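Local coordinates for protein DegT/DnrJ/EryC1/StrS aminotransferase (Brucella abortus 2308, PDB 4QGR) that binds pyridoxal 5'-phosphate and probably works as an aminotransferase of the DegT/DnrJ/EryC1/StrS family, moving amino groups with the help of that cofactor, at residues A[19-22]-A[23-27]; A[38-41]-A[42-46]; A[180-183]-A[184-188]; A[306-309]-A[310-314]; A[324-327]-A[328-331]. All coordinates share one frame; numbering follows the deposited sequence.

Overall arrangement
The five contacts follow one another along the chain, each within one continuous piece, and illustrate local packing at helix starts, within a helix, in a beta turn and in a 3-10 segment. Interactions 1 and 2 sit near the beginnings of the consecutive helices 22-35 and 42-55, their centres about 19 Å apart. Interaction 3 turns the chain from strand 182-183 toward strand 190-194 of the mixed sheet. Interaction 4 lies within helix 305-314, and interaction 5, about 24 Å away between centres, occupies the loop before strand 337-338. Interactions 2 and 5, about 38 Å apart on opposite sides of the chain's centre, both touch the second subunit, as does Asn-26 of interaction 1.

Interaction 1 (A[19-22]-A[23-27]); sequences ARIE and NRLNA
Ile-21 and Leu-25, four residues apart at the start of helix 22-35, meet through their branches: Ile-21 CG1 lies 3.7 Å from Leu-25 CD1, and Ile-21 CD1 comes equally near that methyl. The ethyl arm of Ile-21 gets there because CG1 is wedged between the backbone N and the carbonyl carbon (chi1 48°). Beneath this apolar pair the backbone closes, Leu-25 N giving a hydrogen bond of 2.9 Å to Ile-21 O and Asn-26 N one of 3.0 Å to Glu-22 O.

On the polar side Glu-22 and Asn-26 run side by side, with carboxylate and amide planes 81° apart, and two waters join them. One donates to Glu-22 O and to Asn-26 OD1 (2.8 Å); the other donates to Glu-22 OE2 (2.8 Å) and accepts from Asn-26 ND2 (3.0 Å). Both ends of the Asn-26 amide are thereby engaged, which should fix its rotation.

Farther out, helix 247-278 receives Ile-21 on Ile-259 and Leu-25 on Glu-255, while Arg-24 forms a salt bridge with Glu-255. Ile-21 is the joint between helices 14-20 and 22-35, a non-helical N-cap residue whose carbonyl accepts the first turn's N-H while its side chain packs inward.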
loop_
_atom_site.group_PDB
_atom_site.type_symbol
_atom_site.label_atom_id
_atom_site.label_comp_id
_atom_site.label_asym_id
_atom_site.label_seq_id
_atom_site.Cartn_x
_atom_site.Cartn_y
_atom_site.Cartn_z
ATOM N N ALA A 19 2.176 26.865 4.497
ATOM C CA ALA A 19 2.370 28.125 5.251
ATOM C C ALA A 19 1.061 28.579 5.937
ATOM O O ALA A 19 1.083 29.112 7.087
ATOM C CB ALA A 19 2.917 29.220 4.355
ATOM N N ARG A 20 -0.067 28.392 5.247
ATOM C CA ARG A 20 -1.354 28.860 5.741
ATOM C C ARG A 20 -1.725 28.202 7.086
ATOM O O ARG A 20 -2.347 28.819 7.997
ATOM C CB ARG A 20 -2.402 28.558 4.692
ATOM C CG ARG A 20 -3.794 29.012 5.052
ATOM C CD ARG A 20 -4.775 28.494 4.036
ATOM N NE ARG A 20 -6.161 28.868 4.304
ATOM C CZ ARG A 20 -7.114 28.833 3.377
ATOM N NH1 ARG A 20 -6.811 28.464 2.156
ATOM N NH2 ARG A 20 -8.319 29.271 3.660
ATOM N N ILE A 21 -1.338 26.949 7.231
ATOM C CA ILE A 21 -1.729 26.156 8.385
ATOM C C ILE A 21 -0.496 25.483 8.988
ATOM O O ILE A 21 -0.566 24.404 9.555
ATOM C CB ILE A 21 -2.824 25.109 8.036
ATOM C CG1 ILE A 21 -2.477 24.307 6.770
ATOM C CG2 ILE A 21 -4.185 25.751 7.810
ATOM C CD1 ILE A 21 -3.286 23.035 6.620
ATOM N N GLU A 22 0.633 26.173 8.917
ATOM C CA GLU A 22 1.920 25.624 9.309
ATOM C C GLU A 22 1.968 25.061 10.726
ATOM O O GLU A 22 2.381 23.908 10.980
ATOM C CB GLU A 22 2.996 26.725 9.085
ATOM C CG GLU A 22 4.380 26.304 9.550
ATOM C CD GLU A 22 5.472 27.357 9.393
ATOM O OE1 GLU A 22 5.298 28.347 8.678
ATOM O OE2 GLU A 22 6.537 27.170 10.013
ATOM N N ASN A 23 1.599 25.897 11.684
ATOM C CA ASN A 23 1.656 25.475 13.066
ATOM C C ASN A 23 0.612 24.429 13.443
ATOM O O ASN A 23 0.893 23.569 14.258
ATOM C CB ASN A 23 1.554 26.694 13.977
ATOM C CG ASN A 23 2.743 27.582 13.830
ATOM O OD1 ASN A 23 3.785 27.330 14.462
ATOM N ND2 ASN A 23 2.609 28.652 13.042
ATOM N N ARG A 24 -0.556 24.481 12.802
ATOM C CA ARG A 24 -1.582 23.446 13.004
ATOM C C ARG A 24 -1.081 22.093 12.476
ATOM O O ARG A 24 -1.233 21.061 13.136
ATOM C CB ARG A 24 -2.891 23.825 12.325
ATOM C CG ARG A 24 -3.596 25.085 12.894
ATOM C CD ARG A 24 -5.044 25.148 12.426
ATOM N NE ARG A 24 -5.824 24.130 13.135
ATOM C CZ ARG A 24 -6.269 24.232 14.387
ATOM N NH1 ARG A 24 -6.146 25.347 15.105
ATOM N NH2 ARG A 24 -6.912 23.218 14.930
ATOM N N LEU A 25 -0.413 22.113 11.336
ATOM C CA LEU A 25 0.136 20.846 10.810
ATOM C C LEU A 25 1.215 20.321 11.757
ATOM O O LEU A 25 1.235 19.115 12.062
ATOM C CB LEU A 25 0.685 21.036 9.403
ATOM C CG LEU A 25 -0.398 21.171 8.338
ATOM C CD1 LEU A 25 0.151 21.770 7.052
ATOM C CD2 LEU A 25 -1.014 19.806 8.072
ATOM N N ASN A 26 2.113 21.209 12.224
ATOM C CA ASN A 26 3.158 20.765 13.152
ATOM C C ASN A 26 2.582 20.119 14.401
ATOM O O ASN A 26 3.065 19.073 14.842
ATOM C CB ASN A 26 4.141 21.866 13.522
ATOM C CG ASN A 26 4.976 22.300 12.353
ATOM O OD1 ASN A 26 5.137 21.566 11.381
ATOM N ND2 ASN A 26 5.490 23.495 12.424
ATOM N N ALA A 27 1.564 20.749 14.979
ATOM C CA ALA A 27 0.944 20.221 16.200
ATOM C C ALA A 27 0.272 18.883 15.959
ATOM O O ALA A 27 0.350 17.983 16.809
ATOM C CB ALA A 27 -0.049 21.194 16.786
HETATM O O HOH W 1 4.064 22.587 9.029
HETATM O O HOH W 2 7.476 24.613 10.482
#

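Interaction 2 (A[38-41]-A[42-46]); sequences YILG and PEVAE
Gly-41 and Val-44 form the close part of this contact: Val-44 N donates to Gly-41 O at 3.0 Å, a bond that spans three residues (i to i+3). The same carbonyl oxygen lies against the Val-44 side chain, 3.7 Å from CG2, so the oxygen is flanked by the valine's hydrocarbon. Val-44 is buried, and its branches divide the work. CG1, anti to the backbone N (chi1 -177°), meets Leu-40 CD2 at a comparatively slack 4.2 Å, whereas CG2 rests 4.0 Å from Leu-40 CA.

The bend into helix 42-55 illustrates how a chain enters a helix: Leu-40 adopts left-handed backbone angles, Gly-41 is extended, and Pro-42, whose nitrogen has no hydrogen to give, comes next. Gly-41 N is in turn held by Thr-247 OG1 of helix 247-278, and the buried Glu-43 forms a salt bridge with Lys-31 of helix 22-35.

The other side is wetter and looser. A water donates to Gly-41 O at 2.7 Å and accepts from Ala-45 N at 2.9 Å, bridging a carbonyl and an amide that stand 4.2 Å apart. Gly-41 O therefore takes two hydrogens, one from the protein and one from solvent. Leu-40 and Pro-42 are both exposed, Leu-40 leaning on Arg-244 and Pro-42 on Arg-37. Just upstream, the Tyr-38 ring stacks with Tyr-204 of the second subunit, and Ile-39 packs on Pro-197 of that same neighbouring chain.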
loop_
_atom_site.group_PDB
_atom_site.type_symbol
_atom_site.label_atom_id
_atom_site.label_comp_id
_atom_site.label_asym_id
_atom_site.label_seq_id
_atom_site.Cartn_x
_atom_site.Cartn_y
_atom_site.Cartn_z
ATOM N N TYR A 38 0.415 4.571 16.005
ATOM C CA TYR A 38 0.817 4.843 14.629
ATOM C C TYR A 38 -0.033 4.115 13.603
ATOM O O TYR A 38 0.002 4.468 12.409
ATOM C CB TYR A 38 2.293 4.457 14.463
ATOM C CG TYR A 38 3.174 5.198 15.422
ATOM C CD1 TYR A 38 3.187 6.596 15.452
ATOM C CD2 TYR A 38 3.990 4.518 16.308
ATOM C CE1 TYR A 38 3.950 7.297 16.386
ATOM C CE2 TYR A 38 4.767 5.198 17.233
ATOM C CZ TYR A 38 4.775 6.604 17.235
ATOM O OH TYR A 38 5.567 7.278 18.141
ATOM N N ILE A 39 -0.731 3.071 14.029
ATOM C CA ILE A 39 -1.574 2.316 13.137
ATOM C C ILE A 39 -3.016 2.395 13.618
ATOM O O ILE A 39 -3.332 1.944 14.722
ATOM C CB ILE A 39 -1.157 0.822 13.103
ATOM C CG1 ILE A 39 0.314 0.664 12.702
ATOM C CG2 ILE A 39 -2.082 0.029 12.237
ATOM C CD1 ILE A 39 0.654 1.036 11.262
ATOM N N LEU A 40 -3.883 2.904 12.764
ATOM C CA LEU A 40 -5.297 3.106 13.110
ATOM C C LEU A 40 -5.501 3.784 14.464
ATOM O O LEU A 40 -6.352 3.383 15.293
ATOM C CB LEU A 40 -6.056 1.788 13.025
ATOM C CG LEU A 40 -5.984 1.050 11.694
ATOM C CD1 LEU A 40 -6.639 -0.315 11.790
ATOM C CD2 LEU A 40 -6.585 1.876 10.578
ATOM N N GLY A 41 -4.757 4.862 14.676
ATOM C CA GLY A 41 -4.942 5.691 15.863
ATOM C C GLY A 41 -6.161 6.545 15.685
ATOM O O GLY A 41 -6.829 6.474 14.651
ATOM N N PRO A 42 -6.469 7.376 16.688
ATOM C CA PRO A 42 -7.762 8.049 16.702
ATOM C C PRO A 42 -8.045 8.942 15.529
ATOM O O PRO A 42 -9.184 9.023 15.104
ATOM C CB PRO A 42 -7.726 8.879 17.989
ATOM C CG PRO A 42 -6.800 8.105 18.855
ATOM C CD PRO A 42 -5.762 7.504 17.972
ATOM N N GLU A 43 -7.008 9.590 14.991
ATOM C CA GLU A 43 -7.173 10.491 13.874
ATOM C C GLU A 43 -7.758 9.789 12.639
ATOM O O GLU A 43 -8.436 10.425 11.854
ATOM C CB GLU A 43 -5.838 11.191 13.505
ATOM C CG GLU A 43 -5.379 12.263 14.502
ATOM C CD GLU A 43 -4.646 11.729 15.729
ATOM O OE1 GLU A 43 -4.623 10.518 15.999
ATOM O OE2 GLU A 43 -4.110 12.561 16.483
ATOM N N VAL A 44 -7.529 8.489 12.482
ATOM C CA VAL A 44 -8.051 7.792 11.310
ATOM C C VAL A 44 -9.587 7.805 11.303
ATOM O O VAL A 44 -10.209 8.293 10.376
ATOM C CB VAL A 44 -7.474 6.376 11.155
ATOM C CG1 VAL A 44 -7.984 5.727 9.886
ATOM C CG2 VAL A 44 -5.957 6.443 11.075
ATOM N N ALA A 45 -10.195 7.322 12.369
ATOM C CA ALA A 45 -11.647 7.320 12.449
ATOM C C ALA A 45 -12.235 8.722 12.469
ATOM O O ALA A 45 -13.301 8.957 11.894
ATOM C CB ALA A 45 -12.111 6.519 13.653
ATOM N N GLU A 46 -11.540 9.635 13.127
ATOM C CA GLU A 46 -11.955 11.012 13.165
ATOM C C GLU A 46 -12.020 11.581 11.750
ATOM O O GLU A 46 -13.005 12.260 11.358
ATOM C CB GLU A 46 -11.021 11.795 14.105
ATOM C CG GLU A 46 -11.385 13.246 14.241
ATOM C CD GLU A 46 -10.389 14.052 15.082
ATOM O OE1 GLU A 46 -9.403 13.473 15.652
ATOM O OE2 GLU A 46 -10.607 15.291 15.101
HETATM O O HOH W 3 -9.195 5.215 14.069
#

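Interaction 3 (A[180-183]-A[184-188]); sequences DNVM and CGAFG
Val-182 and Phe-187 supply the principal apolar contact. The valine CG1 methyl sits over one face of the phenyl ring, 3.9 Å from its centroid and 22° off the ring normal, a CH-pi contact displaced toward the rim near CZ and CE1. It gets there by standing opposite the backbone N about the CA-CB bond (chi1 175°). The same methyl also touches Ala-186 CB at 4.0 Å, so one branch serves two partners. Beyond the pair, the phenyl ring stacks with Tyr-153.

Hydrogen bonding is carried by the backbone. Ala-186 N donates to Met-183 O at 2.9 Å, closing a type II beta turn with Cys-184 and Gly-185 at its corners; Gly-185 has the positive phi (110°) that this turn requires and that favours glycine. Ala-186 CB lies 3.2 Å from the same Met-183 oxygen, a close approach of carbon to carbonyl.

A second layer of polar bonds comes from Glu-169, which receives Phe-187 N on OE1 and Gly-185 N on OE2. With two N-H groups directed at its two oxygens, the carboxylate is probably ionised, and the turn leading out of strand 182-183 is probably steadied by charge-assisted bonds to its amides and by carbon packing alongside.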
loop_
_atom_site.group_PDB
_atom_site.type_symbol
_atom_site.label_atom_id
_atom_site.label_comp_id
_atom_site.label_asym_id
_atom_site.label_seq_id
_atom_site.Cartn_x
_atom_site.Cartn_y
_atom_site.Cartn_z
ATOM N N ASP A 180 -24.922 18.708 -9.311
ATOM C CA ASP A 180 -26.296 18.857 -8.810
ATOM C C ASP A 180 -26.432 18.482 -7.334
ATOM O O ASP A 180 -27.267 17.664 -6.956
ATOM C CB ASP A 180 -27.252 18.066 -9.698
ATOM C CG ASP A 180 -27.119 18.458 -11.167
ATOM O OD1 ASP A 180 -27.056 19.672 -11.457
ATOM O OD2 ASP A 180 -27.014 17.549 -12.022
ATOM N N ASN A 181 -25.576 19.084 -6.518
ATOM C CA ASN A 181 -25.607 18.917 -5.068
ATOM C C ASN A 181 -25.263 17.529 -4.555
ATOM O O ASN A 181 -25.549 17.221 -3.422
ATOM C CB ASN A 181 -26.972 19.380 -4.481
ATOM C CG ASN A 181 -27.060 20.874 -4.385
ATOM O OD1 ASN A 181 -27.969 21.497 -4.942
ATOM N ND2 ASN A 181 -26.087 21.473 -3.709
ATOM N N VAL A 182 -24.647 16.690 -5.379
ATOM C CA VAL A 182 -24.127 15.448 -4.891
ATOM C C VAL A 182 -22.612 15.593 -4.989
ATOM O O VAL A 182 -22.105 16.044 -5.996
ATOM C CB VAL A 182 -24.634 14.270 -5.714
ATOM C CG1 VAL A 182 -23.963 12.995 -5.236
ATOM C CG2 VAL A 182 -26.162 14.167 -5.549
ATOM N N MET A 183 -21.923 15.317 -3.893
ATOM C CA MET A 183 -20.458 15.462 -3.885
ATOM C C MET A 183 -19.783 14.302 -4.621
ATOM O O MET A 183 -20.103 13.129 -4.402
ATOM C CB MET A 183 -19.955 15.459 -2.439
ATOM C CG MET A 183 -20.493 16.601 -1.575
ATOM S SD MET A 183 -19.991 18.257 -2.094
ATOM C CE MET A 183 -18.349 18.325 -1.402
ATOM N N CYS A 184 -18.736 14.613 -5.383
ATOM C CA CYS A 184 -17.884 13.593 -5.930
ATOM C C CYS A 184 -17.350 12.737 -4.799
ATOM O O CYS A 184 -16.934 13.235 -3.754
ATOM C CB CYS A 184 -16.733 14.195 -6.714
ATOM S SG CYS A 184 -17.250 14.996 -8.261
ATOM N N GLY A 185 -17.365 11.444 -5.020
ATOM C CA GLY A 185 -17.183 10.471 -3.959
ATOM C C GLY A 185 -18.429 9.686 -3.613
ATOM O O GLY A 185 -18.342 8.506 -3.161
ATOM N N ALA A 186 -19.583 10.290 -3.866
ATOM C CA ALA A 186 -20.843 9.760 -3.461
ATOM C C ALA A 186 -21.672 9.146 -4.620
ATOM O O ALA A 186 -22.842 8.802 -4.433
ATOM C CB ALA A 186 -21.648 10.878 -2.756
ATOM N N PHE A 187 -21.067 9.028 -5.813
ATOM C CA PHE A 187 -21.668 8.377 -6.969
ATOM C C PHE A 187 -21.320 6.871 -7.031
ATOM O O PHE A 187 -20.422 6.380 -6.340
ATOM C CB PHE A 187 -21.238 9.093 -8.247
ATOM C CG PHE A 187 -21.694 10.538 -8.332
ATOM C CD1 PHE A 187 -23.009 10.842 -8.698
ATOM C CD2 PHE A 187 -20.825 11.590 -8.069
ATOM C CE1 PHE A 187 -23.416 12.170 -8.809
ATOM C CE2 PHE A 187 -21.226 12.922 -8.161
ATOM C CZ PHE A 187 -22.544 13.204 -8.534
ATOM N N GLY A 188 -22.047 6.150 -7.872
ATOM C CA GLY A 188 -21.859 4.706 -8.030
ATOM C C GLY A 188 -22.247 3.896 -6.822
ATOM O O GLY A 188 -22.894 4.402 -5.878
#

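Interaction 4 (A[306-309]-A[310-314]); sequences DGLK and AQLQA
The carboxamide of Gln-313 meets Lys-309 through a water bound at OE1. The water donates to Gln-313 OE1 (2.7 Å) and accepts from Lys-309 NZ (2.8 Å), so the ammonium and the amide oxygen are linked indirectly along the helix surface. Lys-309 reaches the water on a chain that is straight as far as CE, where chi4 (-61°) swings NZ aside, while its aliphatic stem touches Leu-354 and Ile-321.

The peptide groups, the other flat units, are joined by bonds four residues apart. Ala-310 N binds Asp-306 O at 3.1 Å, Gln-311 N binds Gly-307 O at 3.0 Å, Leu-312 N binds Leu-308 O at 2.8 Å, and Gln-313 N binds Lys-309 O at 3.0 Å.

On the buried side, Leu-308 CG and Leu-312 CD1 come within 4.0 Å, the two side chains crossing at a slant. Leu-312 CG also rests 3.4 Å from Leu-308 O. Outward from this pair, Leu-308 packs on Phe-377, and Leu-312 on Val-373 and Ile-374 of helix 364-377. With leucines facing that helix and Asp-306, Ala-310 and Gln-313 exposed, helix 305-314 is a regular amphipathic alpha helix.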
loop_
_atom_site.group_PDB
_atom_site.type_symbol
_atom_site.label_atom_id
_atom_site.label_comp_id
_atom_site.label_asym_id
_atom_site.label_seq_id
_atom_site.Cartn_x
_atom_site.Cartn_y
_atom_site.Cartn_z
ATOM N N ASP A 306 3.146 22.218 -28.383
ATOM C CA ASP A 306 4.559 22.090 -27.960
ATOM C C ASP A 306 5.228 23.471 -27.910
ATOM O O ASP A 306 6.008 23.775 -26.986
ATOM C CB ASP A 306 5.331 21.163 -28.880
ATOM C CG ASP A 306 4.988 19.700 -28.652
ATOM O OD1 ASP A 306 4.302 19.371 -27.666
ATOM O OD2 ASP A 306 5.419 18.882 -29.477
ATOM N N GLY A 307 4.923 24.287 -28.910
ATOM C CA GLY A 307 5.383 25.696 -28.968
ATOM C C GLY A 307 4.931 26.514 -27.763
ATOM O O GLY A 307 5.702 27.299 -27.190
ATOM N N LEU A 308 3.655 26.371 -27.411
ATOM C CA LEU A 308 3.084 27.066 -26.261
ATOM C C LEU A 308 3.770 26.665 -24.981
ATOM O O LEU A 308 4.186 27.524 -24.188
ATOM C CB LEU A 308 1.580 26.807 -26.154
ATOM C CG LEU A 308 0.905 27.440 -24.954
ATOM C CD1 LEU A 308 1.155 28.917 -24.983
ATOM C CD2 LEU A 308 -0.570 27.168 -24.899
ATOM N N LYS A 309 3.907 25.358 -24.768
ATOM C CA LYS A 309 4.519 24.882 -23.532
ATOM C C LYS A 309 5.968 25.402 -23.377
ATOM O O LYS A 309 6.402 25.775 -22.277
ATOM C CB LYS A 309 4.496 23.374 -23.545
ATOM C CG LYS A 309 5.155 22.679 -22.379
ATOM C CD LYS A 309 4.837 21.201 -22.452
ATOM C CE LYS A 309 5.117 20.506 -21.152
ATOM N NZ LYS A 309 6.516 20.571 -20.738
ATOM N N ALA A 310 6.699 25.457 -24.490
ATOM C CA ALA A 310 8.079 25.933 -24.463
ATOM C C ALA A 310 8.138 27.434 -24.152
ATOM O O ALA A 310 9.039 27.899 -23.452
ATOM C CB ALA A 310 8.740 25.660 -25.824
ATOM N N GLN A 311 7.234 28.200 -24.760
ATOM C CA GLN A 311 7.184 29.616 -24.516
ATOM C C GLN A 311 6.793 29.866 -23.068
ATOM O O GLN A 311 7.297 30.800 -22.442
ATOM C CB GLN A 311 6.195 30.295 -25.476
ATOM C CG GLN A 311 6.055 31.791 -25.276
ATOM C CD GLN A 311 7.390 32.516 -25.400
ATOM O OE1 GLN A 311 8.250 32.105 -26.160
ATOM N NE2 GLN A 311 7.577 33.570 -24.621
ATOM N N LEU A 312 5.859 29.072 -22.536
ATOM C CA LEU A 312 5.488 29.229 -21.129
ATOM C C LEU A 312 6.719 28.972 -20.222
ATOM O O LEU A 312 7.043 29.771 -19.326
ATOM C CB LEU A 312 4.327 28.299 -20.772
ATOM C CG LEU A 312 2.940 28.694 -21.292
ATOM C CD1 LEU A 312 2.008 27.487 -21.153
ATOM C CD2 LEU A 312 2.360 29.847 -20.503
ATOM N N GLN A 313 7.470 27.917 -20.517
ATOM C CA GLN A 313 8.660 27.616 -19.726
ATOM C C GLN A 313 9.756 28.687 -19.881
ATOM O O GLN A 313 10.414 29.007 -18.903
ATOM C CB GLN A 313 9.268 26.273 -20.045
ATOM C CG GLN A 313 10.175 25.857 -18.903
ATOM C CD GLN A 313 10.934 24.597 -19.174
ATOM O OE1 GLN A 313 10.376 23.625 -19.663
ATOM N NE2 GLN A 313 12.223 24.588 -18.821
ATOM N N ALA A 314 9.911 29.238 -21.081
ATOM C CA ALA A 314 10.883 30.328 -21.289
ATOM C C ALA A 314 10.532 31.549 -20.435
ATOM O O ALA A 314 11.407 32.299 -20.044
ATOM C CB ALA A 314 10.980 30.704 -22.762
HETATM O O HOH W 4 7.910 23.022 -20.532
#

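Interaction 5 (A[324-327]-A[328-331]); sequences VKPL and HLQT
His-328 comes first, its CE1 meeting Pro-326 CG at 3.6 Å. With CG placed between the backbone N and the carbonyl carbon (chi1 75°), the ring slants across the proline, and each of its nitrogens has a partner, ND1 with Ser-89 OG and NE2 with Glu-347 OE2, which should fix the ring's rotation.

Next, Leu-329 N donates to Pro-326 O at 3.0 Å, and Leu-329 CD1 packs on Pro-326 CG at 3.7 Å. Leu-329 O lies 3.2 Å from Lys-325 CE.

Gln-330 repeats the pattern, its N bonding Leu-327 O at 2.9 Å. With CG beside the backbone N (chi1 -64°) and the chain extended beyond it, NE2 reaches Lys-325 O and donates to it at 2.9 Å. That oxygen lies in the Gln-330 amide plane, though the donor stands 37° out of the carbonyl plane. NE2 also touches Leu-327 CD2 at 3.6 Å, and OE1 accepts from Asn-236 N of the second subunit, so both ends of the buried amide are satisfied. Thr-331 continues along the interface, its OG1 hydrogen-bonded to Asp-235 of the second subunit.

Two overlapping 3-10 turns thus form a short 3-10 segment in a loop at the dimer interface.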
loop_
_atom_site.group_PDB
_atom_site.type_symbol
_atom_site.label_atom_id
_atom_site.label_comp_id
_atom_site.label_asym_id
_atom_site.label_seq_id
_atom_site.Cartn_x
_atom_site.Cartn_y
_atom_site.Cartn_z
ATOM N N VAL A 324 0.273 11.935 -21.875
ATOM C CA VAL A 324 1.090 11.804 -23.047
ATOM C C VAL A 324 0.731 10.571 -23.872
ATOM O O VAL A 324 0.793 10.637 -25.102
ATOM C CB VAL A 324 2.590 11.794 -22.649
ATOM C CG1 VAL A 324 3.469 11.437 -23.811
ATOM C CG2 VAL A 324 2.968 13.185 -22.134
ATOM N N LYS A 325 0.410 9.480 -23.192
ATOM C CA LYS A 325 0.116 8.198 -23.833
ATOM C C LYS A 325 -1.120 7.634 -23.156
ATOM O O LYS A 325 -1.062 7.304 -21.982
ATOM C CB LYS A 325 1.311 7.231 -23.685
ATOM C CG LYS A 325 1.721 6.606 -24.978
ATOM C CD LYS A 325 2.956 5.735 -24.864
ATOM C CE LYS A 325 2.761 4.464 -25.682
ATOM N NZ LYS A 325 3.990 4.156 -26.455
ATOM N N PRO A 326 -2.255 7.573 -23.877
ATOM C CA PRO A 326 -3.433 6.902 -23.264
ATOM C C PRO A 326 -3.149 5.436 -22.995
ATOM O O PRO A 326 -2.306 4.834 -23.631
ATOM C CB PRO A 326 -4.530 7.101 -24.302
ATOM C CG PRO A 326 -3.799 7.170 -25.598
ATOM C CD PRO A 326 -2.490 7.905 -25.289
ATOM N N LEU A 327 -3.842 4.870 -22.030
ATOM C CA LEU A 327 -3.562 3.549 -21.575
ATOM C C LEU A 327 -3.590 2.501 -22.663
ATOM O O LEU A 327 -2.752 1.598 -22.651
ATOM C CB LEU A 327 -4.526 3.164 -20.431
ATOM C CG LEU A 327 -4.400 4.059 -19.194
ATOM C CD1 LEU A 327 -5.205 3.431 -18.041
ATOM C CD2 LEU A 327 -2.959 4.299 -18.714
ATOM N N HIS A 328 -4.534 2.605 -23.588
ATOM C CA HIS A 328 -4.695 1.548 -24.567
ATOM C C HIS A 328 -3.502 1.465 -25.513
ATOM O O HIS A 328 -3.372 0.477 -26.241
ATOM C CB HIS A 328 -5.984 1.682 -25.366
ATOM C CG HIS A 328 -5.962 2.757 -26.403
ATOM N ND1 HIS A 328 -6.009 4.098 -26.089
ATOM C CD2 HIS A 328 -5.901 2.690 -27.752
ATOM C CE1 HIS A 328 -6.008 4.810 -27.196
ATOM N NE2 HIS A 328 -5.946 3.981 -28.220
ATOM N N LEU A 329 -2.673 2.494 -25.530
ATOM C CA LEU A 329 -1.475 2.468 -26.362
ATOM C C LEU A 329 -0.234 2.083 -25.588
ATOM O O LEU A 329 0.835 1.929 -26.190
ATOM C CB LEU A 329 -1.270 3.801 -27.067
ATOM C CG LEU A 329 -2.378 4.186 -28.033
ATOM C CD1 LEU A 329 -2.050 5.590 -28.513
ATOM C CD2 LEU A 329 -2.618 3.220 -29.179
ATOM N N GLN A 330 -0.335 1.921 -24.268
ATOM C CA GLN A 330 0.849 1.566 -23.490
ATOM C C GLN A 330 1.040 0.079 -23.543
ATOM O O GLN A 330 0.073 -0.680 -23.641
ATOM C CB GLN A 330 0.756 2.041 -22.035
ATOM C CG GLN A 330 0.708 3.570 -21.931
ATOM C CD GLN A 330 0.780 4.077 -20.519
ATOM O OE1 GLN A 330 1.378 3.447 -19.650
ATOM N NE2 GLN A 330 0.127 5.225 -20.264
ATOM N N THR A 331 2.296 -0.329 -23.462
ATOM C CA THR A 331 2.701 -1.723 -23.606
ATOM C C THR A 331 1.929 -2.674 -22.738
ATOM O O THR A 331 1.528 -3.762 -23.192
ATOM C CB THR A 331 4.246 -1.878 -23.368
ATOM O OG1 THR A 331 4.959 -1.065 -24.312
ATOM C CG2 THR A 331 4.724 -3.302 -23.489
#